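Local coordinates for 2-methyl-3-hydroxypyridine-5-carboxylic acid oxygenase (Mesorhizobium loti, PDB 3ALJ), which probably uses bound FAD to oxygenate and open the pyridine ring of 2-methyl-3-hydroxypyridine-5-carboxylate, a step in vitamin B6 breakdown, at residues A[46-51]-A[108-113]; A[52-57]-A[197-202]; A[133-138]-A[164-169]; A[161-164]-A[169-172]. All coordinates share one frame; numbering follows the deposited sequence. Where two conformers were deposited one is given.

Contact 1 (A[46-51]-A[108-113])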
# COMPACT_ATOMS: atom_id res chain seq x y z
N LEU A 46 -11.81 -12.50 -2.58
CA LEU A 46 -11.31 -11.10 -2.53
C LEU A 46 -10.85 -10.77 -1.14
O LEU A 46 -11.68 -10.64 -0.23
CB LEU A 46 -12.39 -10.15 -2.98
CG LEU A 46 -13.00 -10.48 -4.35
CD1 LEU A 46 -14.27 -9.60 -4.54
CD2 LEU A 46 -12.05 -10.23 -5.50
N ARG A 47 -9.52 -10.65 -0.98
CA ARG A 47 -8.92 -10.49 0.40
C ARG A 47 -7.66 -9.65 0.24
O ARG A 47 -7.07 -9.47 -0.85
CB ARG A 47 -8.71 -11.90 1.05
CG ARG A 47 -7.54 -12.64 0.48
CD ARG A 47 -7.84 -14.20 0.59
NE ARG A 47 -7.25 -14.94 1.73
CZ ARG A 47 -7.88 -15.56 2.76
NH1 ARG A 47 -9.21 -15.55 2.93
NH2 ARG A 47 -7.14 -16.19 3.67
N ALA A 48 -7.24 -9.05 1.36
CA ALA A 48 -5.98 -8.29 1.38
C ALA A 48 -5.16 -8.76 2.56
O ALA A 48 -5.63 -8.62 3.67
CB ALA A 48 -6.27 -6.73 1.55
N PHE A 49 -3.91 -9.02 2.31
CA PHE A 49 -2.94 -9.45 3.34
C PHE A 49 -2.10 -8.28 3.80
O PHE A 49 -2.00 -7.24 3.07
CB PHE A 49 -2.03 -10.44 2.63
CG PHE A 49 -2.72 -11.73 2.38
CD1 PHE A 49 -3.21 -12.01 1.09
CD2 PHE A 49 -2.82 -12.66 3.39
CE1 PHE A 49 -3.89 -13.20 0.81
CE2 PHE A 49 -3.47 -13.91 3.14
CZ PHE A 49 -4.00 -14.17 1.83
N GLY A 50 -1.55 -8.40 4.99
CA GLY A 50 -0.62 -7.38 5.48
C GLY A 50 -1.11 -6.72 6.79
O GLY A 50 -0.38 -5.83 7.31
N ALA A 51 -2.31 -7.16 7.28
CA ALA A 51 -2.84 -6.59 8.58
C ALA A 51 -3.34 -5.13 8.54
O ALA A 51 -4.52 -4.88 8.52
CB ALA A 51 -1.85 -6.79 9.72
N HIS A 108 -10.23 -3.35 5.96
CA HIS A 108 -11.17 -2.21 5.90
C HIS A 108 -11.05 -1.45 4.61
O HIS A 108 -12.05 -1.12 3.99
CB HIS A 108 -10.87 -1.32 7.14
CG HIS A 108 -11.79 -0.16 7.26
ND1 HIS A 108 -13.07 -0.31 7.76
CD2 HIS A 108 -11.62 1.14 7.00
CE1 HIS A 108 -13.64 0.89 7.81
NE2 HIS A 108 -12.76 1.79 7.38
N LEU A 109 -9.81 -1.21 4.17
CA LEU A 109 -9.63 -0.48 2.95
C LEU A 109 -10.12 -1.30 1.73
O LEU A 109 -10.82 -0.83 0.86
CB LEU A 109 -8.16 -0.08 2.80
CG LEU A 109 -7.75 0.57 1.48
CD1 LEU A 109 -8.62 1.81 1.24
CD2 LEU A 109 -6.31 0.86 1.51
N HIS A 110 -9.66 -2.58 1.74
CA HIS A 110 -9.94 -3.42 0.60
C HIS A 110 -11.49 -3.66 0.51
O HIS A 110 -12.02 -3.53 -0.61
CB HIS A 110 -9.10 -4.72 0.76
CG HIS A 110 -9.02 -5.48 -0.49
ND1 HIS A 110 -9.86 -6.52 -0.77
CD2 HIS A 110 -8.20 -5.34 -1.57
CE1 HIS A 110 -9.54 -7.02 -1.94
NE2 HIS A 110 -8.56 -6.29 -2.47
N ASP A 111 -12.19 -3.82 1.63
CA ASP A 111 -13.63 -4.07 1.57
C ASP A 111 -14.35 -2.82 1.10
O ASP A 111 -15.25 -2.90 0.23
CB ASP A 111 -14.16 -4.57 2.94
CG ASP A 111 -13.73 -6.00 3.26
OD1 ASP A 111 -12.97 -6.71 2.52
OD2 ASP A 111 -14.09 -6.24 4.48
N ALA A 112 -13.86 -1.59 1.46
CA ALA A 112 -14.50 -0.41 0.95
C ALA A 112 -14.37 -0.27 -0.54
O ALA A 112 -15.36 0.09 -1.20
CB ALA A 112 -13.88 0.84 1.66
N LEU A 113 -13.21 -0.63 -1.09
CA LEU A 113 -13.07 -0.63 -2.52
C LEU A 113 -13.90 -1.70 -3.24
O LEU A 113 -14.46 -1.36 -4.29
CB LEU A 113 -11.56 -0.76 -2.87
CG LEU A 113 -10.70 0.47 -2.41
CD1 LEU A 113 -9.21 0.03 -2.54
CD2 LEU A 113 -10.95 1.65 -3.29

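Contact 2 (A[52-57]-A[197-202]). With FAD (flavin-adenine dinucleotide), chain B.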
# COMPACT_ATOMS: atom_id res chain seq x y z
N GLY A 52 -2.40 -4.20 8.52
CA GLY A 52 -2.73 -2.74 8.61
C GLY A 52 -2.13 -1.93 7.51
O GLY A 52 -1.19 -2.45 6.82
N ILE A 53 -2.58 -0.64 7.37
CA ILE A 53 -2.01 0.17 6.34
C ILE A 53 -2.24 1.61 6.71
O ILE A 53 -3.24 1.95 7.31
CB ILE A 53 -2.61 -0.18 4.94
CG1 ILE A 53 -1.78 0.49 3.80
CG2 ILE A 53 -4.11 0.17 4.80
CD1 ILE A 53 -2.27 -0.07 2.43
N TYR A 54 -1.23 2.43 6.39
CA TYR A 54 -1.37 3.91 6.44
C TYR A 54 -1.73 4.51 5.10
O TYR A 54 -1.11 4.12 4.06
CB TYR A 54 -0.04 4.56 6.85
CG TYR A 54 0.37 4.39 8.30
CD1 TYR A 54 0.44 3.15 8.95
CD2 TYR A 54 0.73 5.52 9.02
CE1 TYR A 54 0.80 3.06 10.27
CE2 TYR A 54 1.19 5.45 10.34
CZ TYR A 54 1.19 4.21 10.98
OH TYR A 54 1.57 4.10 12.28
N LEU A 55 -2.66 5.46 5.03
CA LEU A 55 -2.87 6.29 3.86
C LEU A 55 -2.65 7.72 4.26
O LEU A 55 -2.74 8.05 5.44
CB LEU A 55 -4.30 6.15 3.26
CG LEU A 55 -4.63 4.71 2.70
CD1 LEU A 55 -6.00 4.85 2.07
CD2 LEU A 55 -3.55 4.31 1.64
N TRP A 56 -2.36 8.54 3.27
CA TRP A 56 -2.14 9.98 3.49
C TRP A 56 -3.08 10.73 2.59
O TRP A 56 -3.83 10.17 1.79
CB TRP A 56 -0.71 10.36 3.17
CG TRP A 56 0.33 9.50 3.90
CD1 TRP A 56 0.66 8.19 3.60
CD2 TRP A 56 1.13 9.85 5.04
NE1 TRP A 56 1.61 7.69 4.49
CE2 TRP A 56 1.91 8.71 5.39
CE3 TRP A 56 1.29 11.05 5.76
CZ2 TRP A 56 2.83 8.74 6.44
CZ3 TRP A 56 2.18 11.07 6.82
CH2 TRP A 56 2.96 9.97 7.15
N HIS A 57 -3.03 12.07 2.65
CA HIS A 57 -3.82 12.90 1.83
C HIS A 57 -3.92 12.47 0.37
O HIS A 57 -5.02 12.45 -0.16
CB HIS A 57 -3.15 14.34 1.89
CG HIS A 57 -3.55 15.30 0.80
ND1 HIS A 57 -2.70 15.53 -0.27
CD2 HIS A 57 -4.66 16.04 0.59
CE1 HIS A 57 -3.28 16.41 -1.09
NE2 HIS A 57 -4.48 16.74 -0.60
N ASP A 197 -3.36 6.52 21.84
CA ASP A 197 -3.96 6.77 20.53
C ASP A 197 -2.94 7.19 19.47
O ASP A 197 -3.31 7.30 18.30
CB ASP A 197 -5.10 7.78 20.66
CG ASP A 197 -6.26 7.25 21.47
OD1 ASP A 197 -6.50 6.06 21.57
OD2 ASP A 197 -6.98 8.19 21.97
N ASN A 198 -1.71 7.44 19.90
CA ASN A 198 -0.69 7.94 18.94
C ASN A 198 -0.25 6.74 18.04
O ASN A 198 -0.24 5.59 18.45
CB ASN A 198 0.60 8.42 19.66
CG ASN A 198 0.44 9.69 20.49
OD1 ASN A 198 1.45 10.13 21.16
ND2 ASN A 198 -0.71 10.25 20.51
N THR A 199 0.29 7.14 16.85
CA THR A 199 1.34 6.27 16.23
C THR A 199 2.54 6.47 17.07
O THR A 199 2.94 7.60 17.43
CB THR A 199 1.65 6.76 14.80
OG1 THR A 199 0.60 6.30 13.94
CG2 THR A 199 3.01 6.19 14.36
N ILE A 200 3.19 5.35 17.42
CA ILE A 200 4.49 5.40 18.11
C ILE A 200 5.41 4.42 17.39
O ILE A 200 5.20 3.17 17.40
CB ILE A 200 4.39 5.00 19.60
CG1 ILE A 200 3.24 5.77 20.28
CG2 ILE A 200 5.74 5.39 20.27
CD1 ILE A 200 3.00 5.25 21.74
N ASP A 201 6.48 4.95 16.78
CA ASP A 201 7.51 4.11 16.12
C ASP A 201 8.62 3.89 17.12
O ASP A 201 9.37 4.83 17.42
CB ASP A 201 8.00 4.83 14.84
CG ASP A 201 8.83 3.91 14.02
OD1 ASP A 201 8.95 2.70 14.38
OD2 ASP A 201 9.37 4.34 12.98
N MET A 202 8.63 2.69 17.70
CA MET A 202 9.48 2.41 18.86
C MET A 202 10.73 1.67 18.44
O MET A 202 10.75 0.44 18.20
CB MET A 202 8.72 1.52 19.87
CG MET A 202 7.36 2.11 20.26
SD MET A 202 6.40 0.84 21.09
CE MET A 202 5.05 1.80 21.86
PA FAD B . -1.28 -6.17 -4.50
O1A FAD B . -1.86 -5.49 -3.30
O2A FAD B . -0.23 -7.11 -4.34
O5B FAD B . -2.51 -6.85 -5.24
C5B FAD B . -2.31 -7.64 -6.46
C4B FAD B . -3.56 -8.50 -6.48
O4B FAD B . -3.39 -9.22 -7.75
C3B FAD B . -3.63 -9.55 -5.44
O3B FAD B . -4.95 -9.64 -4.87
C2B FAD B . -3.16 -10.85 -6.19
O2B FAD B . -3.74 -12.06 -5.66
C1B FAD B . -3.71 -10.66 -7.57
N9A FAD B . -2.93 -11.25 -8.61
C8A FAD B . -1.57 -11.51 -8.65
N7A FAD B . -1.21 -12.00 -9.85
C5A FAD B . -2.37 -12.08 -10.60
C6A FAD B . -2.61 -12.43 -11.92
N6A FAD B . -1.59 -12.87 -12.73
N1A FAD B . -3.88 -12.34 -12.34
C2A FAD B . -4.89 -11.96 -11.56
N3A FAD B . -4.72 -11.57 -10.26
C4A FAD B . -3.43 -11.62 -9.82
N1 FAD B . 1.57 1.03 1.31
C2 FAD B . 0.94 2.09 1.80
O2 FAD B . 0.37 2.93 1.08
N3 FAD B . 0.92 2.31 3.17
C4 FAD B . 1.52 1.42 4.07
O4 FAD B . 1.33 1.59 5.33
C4X FAD B . 2.18 0.33 3.52
N5 FAD B . 2.91 -0.56 4.39
C5X FAD B . 3.62 -1.60 3.83
C6 FAD B . 4.43 -2.42 4.63
C7 FAD B . 5.09 -3.50 4.09
C7M FAD B . 5.96 -4.40 5.01
C8 FAD B . 5.03 -3.74 2.73
C8M FAD B . 5.79 -4.92 2.08
C9 FAD B . 4.23 -2.93 1.92
C9A FAD B . 3.55 -1.81 2.45
N10 FAD B . 2.75 -0.91 1.62
C10 FAD B . 2.13 0.15 2.16
C1' FAD B . 2.71 -1.16 0.10
C2' FAD B . 1.41 -1.86 -0.26
O2' FAD B . 1.31 -3.09 0.50
C3' FAD B . 1.45 -2.28 -1.74
O3' FAD B . 2.20 -1.23 -2.47
C4' FAD B . 0.13 -2.36 -2.39
O4' FAD B . -0.60 -3.42 -1.72
C5' FAD B . 0.23 -2.75 -3.83
O5' FAD B . -1.08 -2.83 -4.37
P FAD B . -1.23 -3.54 -5.77
O1P FAD B . -2.67 -3.54 -6.05
O2P FAD B . -0.28 -2.99 -6.79
O3P FAD B . -0.70 -5.05 -5.52

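Contact 3 (A[133-138]-A[164-169])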
# COMPACT_ATOMS: atom_id res chain seq x y z
N ALA A 133 -0.34 -11.34 -21.65
CA ALA A 133 -1.01 -10.16 -22.23
C ALA A 133 -0.32 -9.79 -23.54
O ALA A 133 0.89 -10.01 -23.67
CB ALA A 133 -0.94 -8.89 -21.24
N ASP A 134 -1.07 -9.12 -24.42
CA ASP A 134 -0.48 -8.75 -25.71
C ASP A 134 -0.76 -7.25 -25.81
O ASP A 134 -1.93 -6.83 -25.61
CB ASP A 134 -1.21 -9.50 -26.82
CG ASP A 134 -0.59 -9.31 -28.17
OD1 ASP A 134 -0.17 -8.20 -28.55
OD2 ASP A 134 -0.45 -10.29 -28.93
N PRO A 135 0.28 -6.43 -26.09
CA PRO A 135 0.08 -4.99 -26.33
C PRO A 135 -0.98 -4.59 -27.34
O PRO A 135 -1.49 -3.48 -27.31
CB PRO A 135 1.41 -4.54 -26.89
CG PRO A 135 2.45 -5.43 -26.26
CD PRO A 135 1.71 -6.80 -26.08
N VAL A 136 -1.38 -5.51 -28.22
CA VAL A 136 -2.45 -5.08 -29.14
C VAL A 136 -3.81 -5.09 -28.51
O VAL A 136 -4.81 -4.65 -29.11
CB VAL A 136 -2.57 -5.85 -30.51
CG1 VAL A 136 -1.24 -6.00 -31.14
CG2 VAL A 136 -3.37 -7.17 -30.35
N GLY A 137 -3.91 -5.51 -27.21
CA GLY A 137 -5.17 -5.45 -26.46
C GLY A 137 -5.80 -6.81 -26.22
O GLY A 137 -7.01 -7.04 -26.38
N ARG A 138 -4.96 -7.77 -25.81
CA ARG A 138 -5.46 -9.12 -25.51
C ARG A 138 -4.88 -9.62 -24.18
O ARG A 138 -3.77 -9.27 -23.76
CB ARG A 138 -5.12 -10.13 -26.64
CG ARG A 138 -5.94 -9.79 -27.92
CD ARG A 138 -6.18 -11.00 -28.84
NE ARG A 138 -4.90 -11.56 -29.24
CZ ARG A 138 -4.30 -11.27 -30.39
NH1 ARG A 138 -4.87 -10.44 -31.28
NH2 ARG A 138 -3.11 -11.83 -30.65
N ASP A 164 5.47 -9.79 -17.03
CA ASP A 164 6.58 -10.67 -17.45
C ASP A 164 6.24 -11.45 -18.71
O ASP A 164 7.21 -11.90 -19.39
CB ASP A 164 6.91 -11.57 -16.29
CG ASP A 164 7.68 -10.76 -15.15
OD1 ASP A 164 8.24 -9.68 -15.46
OD2 ASP A 164 7.72 -11.28 -14.05
N SER A 165 4.97 -11.60 -19.05
CA SER A 165 4.69 -12.26 -20.40
C SER A 165 5.07 -11.41 -21.53
O SER A 165 5.49 -11.95 -22.59
CB SER A 165 3.19 -12.57 -20.52
OG SER A 165 2.38 -11.39 -20.50
N ILE A 166 5.05 -10.11 -21.39
CA ILE A 166 5.46 -9.18 -22.42
C ILE A 166 6.96 -8.96 -22.36
O ILE A 166 7.62 -8.88 -23.46
CB ILE A 166 4.68 -7.82 -22.25
CG1 ILE A 166 3.24 -8.07 -22.54
CG2 ILE A 166 5.30 -6.67 -23.12
CD1 ILE A 166 2.29 -6.91 -22.18
N GLY A 167 7.54 -8.81 -21.16
CA GLY A 167 8.96 -8.61 -21.06
C GLY A 167 9.27 -7.18 -20.86
O GLY A 167 9.21 -6.38 -21.84
N PHE A 168 9.50 -6.79 -19.59
CA PHE A 168 9.96 -5.42 -19.34
C PHE A 168 11.24 -5.44 -18.61
O PHE A 168 11.47 -6.25 -17.64
CB PHE A 168 8.92 -4.73 -18.36
CG PHE A 168 7.72 -4.27 -19.01
CD1 PHE A 168 6.73 -5.21 -19.35
CD2 PHE A 168 7.50 -2.88 -19.26
CE1 PHE A 168 5.47 -4.76 -19.95
CE2 PHE A 168 6.30 -2.42 -19.84
CZ PHE A 168 5.26 -3.36 -20.24
N LYS A 169 12.21 -4.68 -19.10
CA LYS A 169 13.52 -4.61 -18.47
C LYS A 169 13.25 -4.03 -17.04
O LYS A 169 12.56 -3.03 -16.85
CB LYS A 169 14.40 -3.60 -19.32
CG LYS A 169 15.78 -3.40 -18.79
CD LYS A 169 16.52 -2.46 -19.86
CE LYS A 169 17.90 -1.92 -19.39
NZ LYS A 169 17.77 -0.89 -18.27

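Contact 4 (A[161-164]-A[169-172])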
# COMPACT_ATOMS: atom_id res chain seq x y z
N LYS A 161 2.32 -11.16 -14.08
CA LYS A 161 2.44 -11.93 -15.32
C LYS A 161 2.06 -11.14 -16.52
O LYS A 161 2.53 -11.43 -17.64
CB LYS A 161 1.61 -13.26 -15.22
CG LYS A 161 2.33 -14.33 -14.33
CD LYS A 161 1.47 -15.63 -14.26
CE LYS A 161 2.19 -16.58 -13.34
NZ LYS A 161 1.39 -17.84 -13.45
N VAL A 162 1.19 -10.12 -16.37
CA VAL A 162 0.99 -9.22 -17.46
C VAL A 162 2.35 -8.60 -17.85
O VAL A 162 2.70 -8.55 -19.05
CB VAL A 162 -0.09 -8.16 -17.08
CG1 VAL A 162 -0.16 -6.98 -18.12
CG2 VAL A 162 -1.48 -8.83 -16.82
N ARG A 163 3.14 -8.12 -16.87
CA ARG A 163 4.43 -7.58 -17.15
C ARG A 163 5.39 -8.64 -17.70
O ARG A 163 5.97 -8.41 -18.78
CB ARG A 163 4.99 -7.11 -15.81
CG ARG A 163 6.44 -6.53 -15.92
CD ARG A 163 7.03 -6.33 -14.55
NE ARG A 163 7.19 -7.59 -13.83
CZ ARG A 163 7.05 -7.78 -12.54
NH1 ARG A 163 6.71 -6.83 -11.70
NH2 ARG A 163 7.31 -9.00 -12.09
N ASP A 164 5.47 -9.79 -17.03
CA ASP A 164 6.58 -10.67 -17.45
C ASP A 164 6.24 -11.45 -18.71
O ASP A 164 7.21 -11.90 -19.39
CB ASP A 164 6.91 -11.57 -16.29
CG ASP A 164 7.68 -10.76 -15.15
OD1 ASP A 164 8.24 -9.68 -15.46
OD2 ASP A 164 7.72 -11.28 -14.05
N LYS A 169 12.21 -4.68 -19.10
CA LYS A 169 13.52 -4.61 -18.47
C LYS A 169 13.25 -4.03 -17.04
O LYS A 169 12.56 -3.03 -16.85
CB LYS A 169 14.40 -3.60 -19.32
CG LYS A 169 15.78 -3.40 -18.79
CD LYS A 169 16.52 -2.46 -19.86
CE LYS A 169 17.90 -1.92 -19.39
NZ LYS A 169 17.77 -0.89 -18.27
N GLN A 170 13.92 -4.64 -16.10
CA GLN A 170 13.56 -4.38 -14.66
C GLN A 170 14.71 -4.76 -13.75
O GLN A 170 15.54 -5.64 -14.06
CB GLN A 170 12.35 -5.24 -14.32
CG GLN A 170 12.65 -6.76 -14.41
CD GLN A 170 11.42 -7.65 -14.24
OE1 GLN A 170 11.24 -8.26 -13.21
NE2 GLN A 170 10.56 -7.61 -15.20
N ASP A 171 14.65 -4.16 -12.56
CA ASP A 171 15.36 -4.73 -11.39
C ASP A 171 14.36 -5.08 -10.29
O ASP A 171 13.51 -4.19 -9.96
CB ASP A 171 16.42 -3.79 -10.81
CG ASP A 171 17.63 -3.64 -11.73
OD1 ASP A 171 18.24 -4.67 -12.20
OD2 ASP A 171 18.02 -2.46 -11.98
N ARG A 172 14.40 -6.31 -9.87
CA ARG A 172 13.48 -6.79 -8.81
C ARG A 172 14.38 -7.26 -7.70
O ARG A 172 15.43 -7.90 -7.92
CB ARG A 172 12.56 -7.82 -9.46
CG ARG A 172 11.51 -8.44 -8.55
CD ARG A 172 10.44 -9.22 -9.39
NE ARG A 172 9.66 -9.83 -8.42
CZ ARG A 172 8.87 -10.81 -8.67
NH1 ARG A 172 8.88 -11.29 -9.97
NH2 ARG A 172 8.17 -11.39 -7.76
O HOH W 1 10.13 -10.86 -12.69

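Contact 1 (A[46-51]-A[108-113])
His-110 reaches out of helix 106-119 to lie against the backbone of Arg-47 and Ala-48, in the loop between strand 36-40 of the Rossmann-type FAD-binding sheet and strand 52-56. The apolar part is small and tight. CB of Ala-48 points at the helix and sits 3.6 Å from CB of His-110, with CG of the same histidine equally near, so the methyl lies against the root of the imidazole. At the outer rim of the ring, CE1 of His-110 is 4.4 Å from CB of Leu-46, whose side chain also packs on Val-114 and Arg-118.

The polar part is contact without hydrogen bonding. O of Arg-47 lies 3.6 Å above the plane of the His-110 ring, offset toward its rim, and N of Ala-48 lies over that same face. With CG anti to the backbone N (chi1 -165°), the imidazole extends from the helix beneath this peptide. The Arg-47 side chain leaves the backbone away from the helix, and its NH1 forms a salt bridge with Glu-45.

NE2 of His-110 is hydrogen-bonded to O of Gly-19, in the glycine-rich turn that fits the GxGxxG pattern; the His-110 side chain is about 5 Å from FAD. A second conformer of His-110 is modelled; in this one, ND1 is buried, 4.0 Å from C of Arg-47, and has no hydrogen-bonding partner.

Contact 2 (A[52-57]-A[197-202])
Tyr-54 meets the side chain of Thr-199 with the hydroxyl end of its phenol, the two side chains coming from opposite directions. This joins the flavin-side strand 52-56 to strand 199-203 of the seven-stranded mixed sheet, consistent with the two-domain build of p-hydroxybenzoate hydroxylase-type flavoproteins. OG1 of Thr-199 donates to OH of Tyr-54 at 2.9 Å, while CG2 of Thr-199 presses on the same oxygen at 3.3 Å. Ser-215 OG is a further hydrogen-bonding partner of the phenol, and Ile-103 and Leu-213 touch both side chains. A phenylalanine in place of Tyr-54 would probably leave the buried OG1 of Thr-199 without its acceptor and deprive Ser-215 of a partner.

The hydrogen bonds of Tyr-54 to the flavin come from its backbone. Its N donates to FAD O4 at 2.9 Å, nearly straight at 168°, and its O accepts the N-H of FAD N3 at the same distance, less straight at 152°. Turning CG anti to the carbonyl carbon (chi1 -73°) leaves the base of the ring beside O4 and carries the hydroxyl end off to Thr-199. Ile-53 packs over the face of the pyrimidine ring, its CG1 being 3.3 Å from FAD N3.

Contact 3 (A[133-138]-A[164-169])
Where the hairpin of strands 130-134 and 138-141 runs against the C-terminal end of helix 161-166, Ala-133 and Pro-135 meet Ser-165 and Ile-166 near the protein surface. The polar link is a single bond: N of Ala-133 donates to OG of Ser-165 at 3.0 Å, somewhat bent at 145°. The serine hydroxyl sits between its own backbone N and carbonyl carbon (chi1 63°), close in to the helix, where it is also hydrogen-bonded to O of Lys-161 one turn back. If Ser-165 were an alanine, the N-H of Ala-133 would probably lose its acceptor and the strand its polar tie to the helix.

The hairpin turn is built as an Asx turn with a G1 beta bulge. OD1 of Asp-134 accepts from N of Val-136 at 3.0 Å, and O of Asp-134 receives both Gly-137 N and Arg-138 N. Across the turn, Arg-138 NH2 and Asp-134 OD2 are 3.5 Å apart, a salt bridge of charges only, since the oxygen lies well out of the guanidinium plane.

Ile-166 supplies the apolar side. Its CG1 rests 3.3 Å from O of Ala-133, and its CD1 lies 3.9 Å from both CB of Ala-133 and CD of Pro-135, proline and isoleucine meeting tip to tip. Arg-280 of strand 279-280 touches Pro-135 and Ile-166 alike, and just after the isoleucine the chain leaves the helix at Gly-167, with positive phi.

Contact 4 (A[161-164]-A[169-172])
Helix 161-166 and the start of strand 170-185 stand well apart, the nearest CA atoms, of Asp-164 and Lys-169, being 9.3 Å from each other, and the gap is spanned by the side chains of Arg-163 and Asp-164 on one side and of Gln-170 and Arg-172 on the other. Arg-163 grips Asp-164 side-on in a salt bridge with two hydrogen bonds, NE of Arg-163 to OD1 of Asp-164 at 2.9 Å and NH2 to OD2 at 3.0 Å. A bend at chi3 (64°) turns the guanidinium back to its neighbour; both carboxylate oxygens lie near the guanidinium plane, although the nitrogens come from above the carboxylate plane.

The sequence around this helix fits the DG motif of flavoprotein hydroxylases, Asp-156 probably being its aspartate and Arg-163 its closing arginine. Asp-156 is hydrogen-bonded to N of Val-162, and Arg-163 also bonds to O of Val-158 and O of Ala-289.

From the strand, NE2 of Gln-170 donates to OD1 of Asp-164 at 3.1 Å, nearly along the C-O axis, so that oxygen has two donors; NE2 also bonds O of Phe-168. The amide stands almost upright on the guanidinium of Arg-163, planes 78° apart, with OE1 over one face. Arg-172, whose NE pairs with Glu-271, meets the carboxylate through water. The water donates to OD2 of Asp-164 at 2.8 Å and to OE1 of Gln-170 at 2.9 Å, and accepts from NH1 of Arg-172 at 3.0 Å. NH1 of Arg-172 and NH2 of Arg-163, two donors with no bond between them, lie 3.5 Å apart.

How the contacts relate
From the N terminus, the loop 46-51 opens contact 1, and strand 52-56, directly after it, opens contact 2. Contact 1 closes at helix 106-119; contact 2 stays open until strand 199-203, so the two cross, and they touch where Leu-109 packs on Ile-53 and Leu-55. Contacts 3 and 4 both lie within contact 2's long span. Contact 3 runs from the hairpin after strand 130-134 to helix 161-166; contact 4 opens on that helix and closes on strand 170-185, in the sheet that contact 2 also reaches. Sharing Asp-164 and Lys-169, and touching where Ala-133 packs on Val-162, contacts 3 and 4 together tie hairpin, helix and strand.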